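Local coordinates for endopolygalacturonase (Chondrostereum purpureum, PDB 1K5C), which probably hydrolyses the alpha-1,4 linkages between galacturonosyl units within polygalacturonan chains, at residues A[74-79]-A[113-118]; A[119-124]-A[136-141]. All blocks are in the same frame, centred on the assembly; numbering follows the deposited sequence.

How the contacts relate
Contact 1 comes first along the chain: segment 74-79 runs along the beta-helix wall, and after 33 intervening residues the chain returns beside it at 113-118, closing a long loop. Contact 2 opens directly afterwards, where 119-124 carries the chain across to strand 122-127, and closes a much shorter loop when 136-141 comes back. The two loops follow in series and neither encloses the other. Their return strands are neighbours, since V114 N and V114 O probably bond to T137 O and D139 N, each at 2.8 Å. Contact 1 thus joins successive turns of the parallel beta-helix along its length, whereas contact 2 spans the interior between two of its walls.

Contact 1: A[74-79]-A[113-118]; sequences DHIFDG and EVLNSP
The backbone N of F77 donates to O of E113 at 2.8 Å, almost straight at 166°, and the CA of I76 brings its hydrogen to the same oxygen in a weaker C-H...O contact. F77 O is likewise shared, taking a bond from L115 N at 2.8 Å and a CA-H contact from V114. The ladder is completed by E113 N giving to H75 O and by G79 N giving to L115 O at 2.9 Å, the latter continuing the pairing one residue past strand 76-78. I76, F77 and D78 thereby pair in parallel with E113, V114 and L115, the stacking of like strands on successive coils that defines the right-handed parallel beta-helix of family 28. F77 and V114 turn into the core, where the F77 ring meets F61 and stands edge-to-face with F112.

On the outer face, I76 has CG2 anti to its backbone N, which sets this methyl against CB of L115 at 3.6 Å. Its other branch, CG1 and CD1, runs alongside the extended E113 chain, and CD1 of I76 lies 4.0 Å from OE2 of E113. With an alanine here, L115 CB would probably lose its apolar neighbour and the E113 chain would be left freer to swing. D78 and L115 also lie side by side; beyond them a water donates to D78 OD1 at 2.7 Å and accepts from N116 ND2, while OD1 also takes the backbone N-H of N80. Past the strand ends, CG of P118 rests 3.6 Å from O of G79.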
ATOM      1  N   ASP A  74      13.229   8.736 -13.182  1.00 11.59           N
ATOM      2  CA  ASP A  74      13.889   7.606 -12.519  1.00 11.80           C
ATOM      3  C   ASP A  74      14.797   8.037 -11.341  1.00 11.86           C
ATOM      4  O   ASP A  74      15.616   7.269 -10.883  1.00 13.33           O
ATOM      5  CB  ASP A  74      14.650   6.734 -13.524  1.00 13.48           C
ATOM      6  CG  ASP A  74      13.748   5.985 -14.456  1.00 18.49           C
ATOM      7  OD1 ASP A  74      12.688   5.537 -14.018  1.00 28.93           O
ATOM      8  OD2 ASP A  74      14.191   5.764 -15.600  1.00 26.41           O
ATOM      9  N   HIS A  75      14.563   9.242 -10.805  1.00 11.20           N
ATOM     10  CA  HIS A  75      15.323   9.662  -9.628  1.00 10.98           C
ATOM     11  C   HIS A  75      14.770   9.050  -8.342  1.00 10.66           C
ATOM     12  O   HIS A  75      13.709   8.426  -8.320  1.00 11.27           O
ATOM     13  CB  HIS A  75      15.372  11.198  -9.563  1.00 11.38           C
ATOM     14  CG  HIS A  75      16.222  11.729 -10.658  1.00 11.61           C
ATOM     15  ND1 HIS A  75      17.583  11.688 -10.639  1.00 14.56           N
ATOM     16  CD2 HIS A  75      15.837  12.298 -11.845  1.00 13.12           C
ATOM     17  CE1 HIS A  75      18.052  12.204 -11.782  1.00 16.93           C
ATOM     18  NE2 HIS A  75      17.050  12.591 -12.482  1.00 16.75           N
ATOM     19  N   ILE A  76      15.576   9.230  -7.278  1.00 10.68           N
ATOM     20  CA  ILE A  76      15.400   8.516  -6.004  1.00 10.61           C
ATOM     21  C   ILE A  76      15.199   9.492  -4.853  1.00 10.52           C
ATOM     22  O   ILE A  76      15.937  10.498  -4.745  1.00 11.18           O
ATOM     23  CB  ILE A  76      16.658   7.667  -5.732  1.00 10.98           C
ATOM     24  CG1 ILE A  76      16.846   6.576  -6.803  1.00 12.18           C
ATOM     25  CG2 ILE A  76      16.636   7.062  -4.340  1.00 12.10           C
ATOM     26  CD1 ILE A  76      18.200   5.924  -6.742  1.00 13.49           C
ATOM     27  N   PHE A  77      14.245   9.148  -3.992  1.00 10.43           N
ATOM     28  CA  PHE A  77      14.133   9.708  -2.632  1.00 10.21           C
ATOM     29  C   PHE A  77      14.741   8.660  -1.699  1.00 10.12           C
ATOM     30  O   PHE A  77      14.195   7.556  -1.577  1.00 10.53           O
ATOM     31  CB  PHE A  77      12.667   9.914  -2.242  1.00 10.88           C
ATOM     32  CG  PHE A  77      11.928  10.964  -3.035  1.00 11.12           C
ATOM     33  CD1 PHE A  77      11.277  10.621  -4.234  1.00 11.26           C
ATOM     34  CD2 PHE A  77      11.842  12.273  -2.605  1.00 12.77           C
ATOM     35  CE1 PHE A  77      10.569  11.593  -4.944  1.00 11.95           C
ATOM     36  CE2 PHE A  77      11.127  13.215  -3.309  1.00 13.97           C
ATOM     37  CZ  PHE A  77      10.464  12.885  -4.489  1.00 12.97           C
ATOM     38  N   ASP A  78      15.899   8.981  -1.103  1.00 10.22           N
ATOM     39  CA  ASP A  78      16.654   8.019  -0.277  1.00 10.44           C
ATOM     40  C   ASP A  78      16.398   8.320   1.211  1.00 10.17           C
ATOM     41  O   ASP A  78      16.811   9.379   1.715  1.00 10.79           O
ATOM     42  CB  ASP A  78      18.123   8.127  -0.625  1.00 11.25           C
ATOM     43  CG  ASP A  78      19.035   7.167   0.133  1.00 10.67           C
ATOM     44  OD1 ASP A  78      18.573   6.490   1.055  1.00 11.16           O
ATOM     45  OD2 ASP A  78      20.228   7.150  -0.270  1.00 12.16           O
ATOM     46  N   GLY A  79      15.703   7.413   1.872  1.00 10.22           N
ATOM     47  CA  GLY A  79      15.316   7.593   3.254  1.00 10.78           C
ATOM     48  C   GLY A  79      16.346   7.115   4.263  1.00 10.59           C
ATOM     49  O   GLY A  79      16.116   7.261   5.500  1.00 10.85           O
ATOM     50  N   GLU A 113      11.695   6.513  -7.588  1.00 11.14           N
ATOM     51  CA  GLU A 113      11.939   5.430  -6.630  1.00 10.93           C
ATOM     52  C   GLU A 113      12.039   6.014  -5.231  1.00 10.69           C
ATOM     53  O   GLU A 113      12.663   7.056  -5.020  1.00 11.66           O
ATOM     54  CB  GLU A 113      13.252   4.722  -6.980  1.00 11.84           C
ATOM     55  CG  GLU A 113      13.711   3.714  -5.912  1.00 12.29           C
ATOM     56  CD  GLU A 113      14.873   2.903  -6.372  1.00 14.56           C
ATOM     57  OE1 GLU A 113      14.825   2.245  -7.391  1.00 29.66           O
ATOM     58  OE2 GLU A 113      15.839   2.835  -5.629  1.00 19.90           O
ATOM     59  N   VAL A 114      11.420   5.318  -4.292  1.00 10.50           N
ATOM     60  CA  VAL A 114      11.669   5.505  -2.865  1.00 10.83           C
ATOM     61  C   VAL A 114      12.611   4.389  -2.446  1.00 10.96           C
ATOM     62  O   VAL A 114      12.259   3.215  -2.604  1.00 12.75           O
ATOM     63  CB  VAL A 114      10.339   5.461  -2.080  1.00 12.79           C
ATOM     64  CG1 VAL A 114      10.626   5.435  -0.602  1.00 19.05           C
ATOM     65  CG2 VAL A 114       9.462   6.651  -2.526  1.00 17.26           C
ATOM     66  N   LEU A 115      13.783   4.770  -1.964  1.00 10.83           N
ATOM     67  CA  LEU A 115      14.821   3.806  -1.581  1.00 10.93           C
ATOM     68  C   LEU A 115      14.958   3.819  -0.047  1.00 10.65           C
ATOM     69  O   LEU A 115      15.213   4.880   0.561  1.00 11.23           O
ATOM     70  CB  LEU A 115      16.141   4.218  -2.219  1.00 11.30           C
ATOM     71  CG  LEU A 115      17.368   3.388  -1.810  1.00 11.26           C
ATOM     72  CD1 LEU A 115      17.244   1.912  -2.275  1.00 12.33           C
ATOM     73  CD2 LEU A 115      18.634   3.993  -2.402  1.00 13.16           C
ATOM     74  N   ASN A 116      14.798   2.655   0.570  1.00 10.23           N
ATOM     75  CA  ASN A 116      15.083   2.507   2.007  1.00 10.64           C
ATOM     76  C   ASN A 116      14.332   3.531   2.882  1.00 10.28           C
ATOM     77  O   ASN A 116      14.918   4.312   3.635  1.00 10.81           O
ATOM     78  CB  ASN A 116      16.592   2.516   2.252  1.00 11.02           C
ATOM     79  CG  ASN A 116      17.253   1.383   1.476  1.00 11.21           C
ATOM     80  OD1 ASN A 116      16.620   0.321   1.270  1.00 11.44           O
ATOM     81  ND2 ASN A 116      18.497   1.601   1.085  1.00 11.72           N
ATOM     82  N   SER A 117      12.996   3.475   2.807  1.00 10.31           N
ATOM     83  CA  SER A 117      12.203   4.240   3.755  1.00 10.35           C
ATOM     84  C   SER A 117      12.471   3.746   5.189  1.00 10.10           C
ATOM     85  O   SER A 117      12.662   2.564   5.426  1.00 10.79           O
ATOM     86  CB  SER A 117      10.713   4.131   3.412  1.00 10.42           C
ATOM     87  OG  SER A 117      10.246   2.773   3.449  1.00 10.36           O
ATOM     88  N   PRO A 118      12.423   4.671   6.185  1.00 10.38           N
ATOM     89  CA  PRO A 118      12.576   4.220   7.584  1.00 10.37           C
ATOM     90  C   PRO A 118      11.506   3.220   7.978  1.00 10.13           C
ATOM     91  O   PRO A 118      11.831   2.255   8.703  1.00 11.02           O
ATOM     92  CB  PRO A 118      12.523   5.523   8.398  1.00 11.20           C
ATOM     93  CG  PRO A 118      13.116   6.562   7.421  1.00 11.35           C
ATOM     94  CD  PRO A 118      12.495   6.146   6.063  1.00 10.95           C
TER
HETATM   95  O   HOH W   1      19.725   4.158   1.819  1.00 13.31           O

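Contact 2: A[119-124]-A[136-141]; sequences AQAISV and ITVDDF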
ATOM      1  N   ALA A 119      10.276   3.453   7.568  1.00 10.11           N
ATOM      2  CA  ALA A 119       9.146   2.520   7.827  1.00 10.46           C
ATOM      3  C   ALA A 119       8.190   2.717   6.646  1.00 10.12           C
ATOM      4  O   ALA A 119       8.586   2.495   5.494  1.00 10.38           O
ATOM      5  CB  ALA A 119       8.573   2.710   9.222  1.00 11.10           C
ATOM      6  N   GLN A 120       6.952   3.137   6.892  1.00 10.19           N
ATOM      7  CA  GLN A 120       5.985   3.172   5.803  1.00 10.43           C
ATOM      8  C   GLN A 120       6.457   4.178   4.742  1.00  9.98           C
ATOM      9  O   GLN A 120       6.893   5.293   5.048  1.00 10.29           O
ATOM     10  CB  GLN A 120       4.586   3.604   6.314  1.00 10.72           C
ATOM     11  CG  GLN A 120       3.942   2.575   7.261  1.00 11.30           C
ATOM     12  CD  GLN A 120       4.346   2.742   8.730  1.00 11.30           C
ATOM     13  OE1 GLN A 120       5.330   3.392   9.072  1.00 11.90           O
ATOM     14  NE2 GLN A 120       3.628   2.062   9.637  1.00 13.49           N
ATOM     15  N   ALA A 121       6.372   3.754   3.455  1.00 10.13           N
ATOM     16  CA  ALA A 121       7.020   4.528   2.388  1.00 10.09           C
ATOM     17  C   ALA A 121       6.168   5.670   1.869  1.00 10.31           C
ATOM     18  O   ALA A 121       6.544   6.838   2.046  1.00 11.96           O
ATOM     19  CB  ALA A 121       7.457   3.573   1.273  1.00 10.67           C
ATOM     20  N   ILE A 122       5.063   5.369   1.190  1.00 10.29           N
ATOM     21  CA  ILE A 122       4.264   6.428   0.522  1.00 10.30           C
ATOM     22  C   ILE A 122       2.827   6.411   1.066  1.00 10.32           C
ATOM     23  O   ILE A 122       2.114   5.428   0.945  1.00 11.27           O
ATOM     24  CB  ILE A 122       4.252   6.235  -1.004  1.00 10.66           C
ATOM     25  CG1 ILE A 122       5.668   6.186  -1.552  1.00 11.58           C
ATOM     26  CG2 ILE A 122       3.405   7.320  -1.666  1.00 12.19           C
ATOM     27  CD1 ILE A 122       5.758   5.881  -3.048  1.00 12.62           C
ATOM     28  N   SER A 123       2.454   7.539   1.683  1.00 10.42           N
ATOM     29  CA  SER A 123       1.085   7.755   2.139  1.00 10.39           C
ATOM     30  C   SER A 123       0.334   8.586   1.107  1.00 10.24           C
ATOM     31  O   SER A 123       0.836   9.629   0.661  1.00 11.07           O
ATOM     32  CB  SER A 123       1.141   8.485   3.495  1.00 11.45           C
ATOM     33  OG  SER A 123      -0.157   8.865   3.891  1.00 12.38           O
ATOM     34  N   VAL A 124      -0.834   8.117   0.724  1.00 11.10           N
ATOM     35  CA  VAL A 124      -1.632   8.705  -0.349  1.00 12.14           C
ATOM     36  C   VAL A 124      -2.925   9.219   0.233  1.00 12.35           C
ATOM     37  O   VAL A 124      -3.727   8.438   0.801  1.00 13.08           O
ATOM     38  CB  VAL A 124      -1.899   7.654  -1.426  1.00 13.22           C
ATOM     39  CG1 VAL A 124      -2.717   8.236  -2.571  1.00 15.30           C
ATOM     40  CG2 VAL A 124      -0.567   7.043  -1.896  1.00 14.65           C
ATOM     41  N   ILE A 136       6.235   3.725 -10.114  1.00 11.18           N
ATOM     42  CA  ILE A 136       7.004   4.041  -8.914  1.00 11.26           C
ATOM     43  C   ILE A 136       7.570   2.742  -8.342  1.00 11.15           C
ATOM     44  O   ILE A 136       6.862   1.744  -8.254  1.00 11.86           O
ATOM     45  CB  ILE A 136       6.136   4.800  -7.917  1.00 12.66           C
ATOM     46  CG1 ILE A 136       5.798   6.220  -8.574  1.00 17.59           C
ATOM     47  CG2 ILE A 136       6.834   4.996  -6.565  1.00 12.76           C
ATOM     48  CD1 ILE A 136       4.687   6.835  -7.780  1.00 20.87           C
ATOM     49  N   THR A 137       8.841   2.814  -7.931  1.00 10.98           N
ATOM     50  CA  THR A 137       9.464   1.681  -7.244  1.00 11.01           C
ATOM     51  C   THR A 137       9.668   2.036  -5.771  1.00 10.98           C
ATOM     52  O   THR A 137      10.280   3.093  -5.490  1.00 12.54           O
ATOM     53  CB  THR A 137      10.814   1.332  -7.871  1.00 11.96           C
ATOM     54  OG1 THR A 137      10.596   0.933  -9.230  1.00 12.63           O
ATOM     55  CG2 THR A 137      11.538   0.226  -7.134  1.00 13.46           C
ATOM     56  N   VAL A 138       9.211   1.188  -4.869  1.00 10.48           N
ATOM     57  CA  VAL A 138       9.590   1.273  -3.446  1.00 10.36           C
ATOM     58  C   VAL A 138      10.606   0.142  -3.254  1.00 10.47           C
ATOM     59  O   VAL A 138      10.229  -1.040  -3.208  1.00 11.46           O
ATOM     60  CB  VAL A 138       8.386   1.130  -2.499  1.00 10.91           C
ATOM     61  CG1 VAL A 138       8.893   1.093  -1.055  1.00 11.94           C
ATOM     62  CG2 VAL A 138       7.420   2.281  -2.738  1.00 11.92           C
ATOM     63  N   ASP A 139      11.888   0.510  -3.205  1.00 10.62           N
ATOM     64  CA  ASP A 139      12.950  -0.466  -3.021  1.00 11.06           C
ATOM     65  C   ASP A 139      13.418  -0.401  -1.564  1.00 10.43           C
ATOM     66  O   ASP A 139      14.270   0.411  -1.206  1.00 10.83           O
ATOM     67  CB  ASP A 139      14.121  -0.237  -3.970  1.00 11.77           C
ATOM     68  CG  ASP A 139      15.173  -1.292  -3.828  1.00 12.77           C
ATOM     69  OD1 ASP A 139      15.158  -2.053  -2.835  1.00 12.34           O
ATOM     70  OD2 ASP A 139      16.047  -1.384  -4.739  1.00 16.65           O
ATOM     71  N   ASP A 140      12.794  -1.284  -0.742  1.00 10.75           N
ATOM     72  CA  ASP A 140      13.215  -1.509   0.610  1.00 10.52           C
ATOM     73  C   ASP A 140      13.826  -2.910   0.765  1.00 10.90           C
ATOM     74  O   ASP A 140      13.869  -3.475   1.858  1.00 11.40           O
ATOM     75  CB  ASP A 140      12.054  -1.309   1.614  1.00 11.04           C
ATOM     76  CG  ASP A 140      11.712   0.123   1.799  1.00 10.48           C
ATOM     77  OD1 ASP A 140      12.417   1.049   1.417  1.00 11.31           O
ATOM     78  OD2 ASP A 140      10.574   0.326   2.407  1.00 11.45           O
ATOM     79  N   PHE A 141      14.365  -3.457  -0.330  1.00 11.30           N
ATOM     80  CA  PHE A 141      14.941  -4.815  -0.289  1.00 11.45           C
ATOM     81  C   PHE A 141      16.016  -4.948   0.800  1.00 11.64           C
ATOM     82  O   PHE A 141      16.145  -6.020   1.414  1.00 12.21           O
ATOM     83  CB  PHE A 141      15.516  -5.131  -1.679  1.00 12.48           C
ATOM     84  CG  PHE A 141      16.138  -6.506  -1.715  1.00 12.81           C
ATOM     85  CD1 PHE A 141      15.327  -7.668  -1.710  1.00 15.29           C
ATOM     86  CD2 PHE A 141      17.494  -6.681  -1.738  1.00 16.10           C
ATOM     87  CE1 PHE A 141      15.908  -8.917  -1.734  1.00 16.84           C
ATOM     88  CE2 PHE A 141      18.058  -7.961  -1.730  1.00 18.75           C
ATOM     89  CZ  PHE A 141      17.245  -9.077  -1.727  1.00 18.66           C
TER
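I122 reaches across the interior with its CD1 methyl, which lies against CG2 of I136 at 3.8 Å and CG2 of V138 at 4.0 Å. The two are separated by one residue, T137, which turns away. The extended second torsion of I122 (chi2 175°) carries this methyl out to the far wall, where it passes V138 in the opposite direction and slants across I136. V138 uses both branches: CG1, anti to the backbone N (chi1 175°), meets CB of A121 at 3.7 Å, while CG2 serves I122. No hydrogen bond crosses between the segments, so methyl packing carries the contact, and V114 and F155 add further apolar cover around I122.

At the other end the packing gives way to polar groups. S117 OG bonds to both A119 O and D140 OD2, bridging two oxygens that lie 4.3 Å apart. A119 sits close to N151, a galacturonate-binding residue, consistent with this end bordering the substrate cleft. Aliphatic side chains packed in the interior between parallel sheets that face each other, here from chain parts running in opposite directions, are characteristic of the core of the right-handed parallel beta-helix of polygalacturonases.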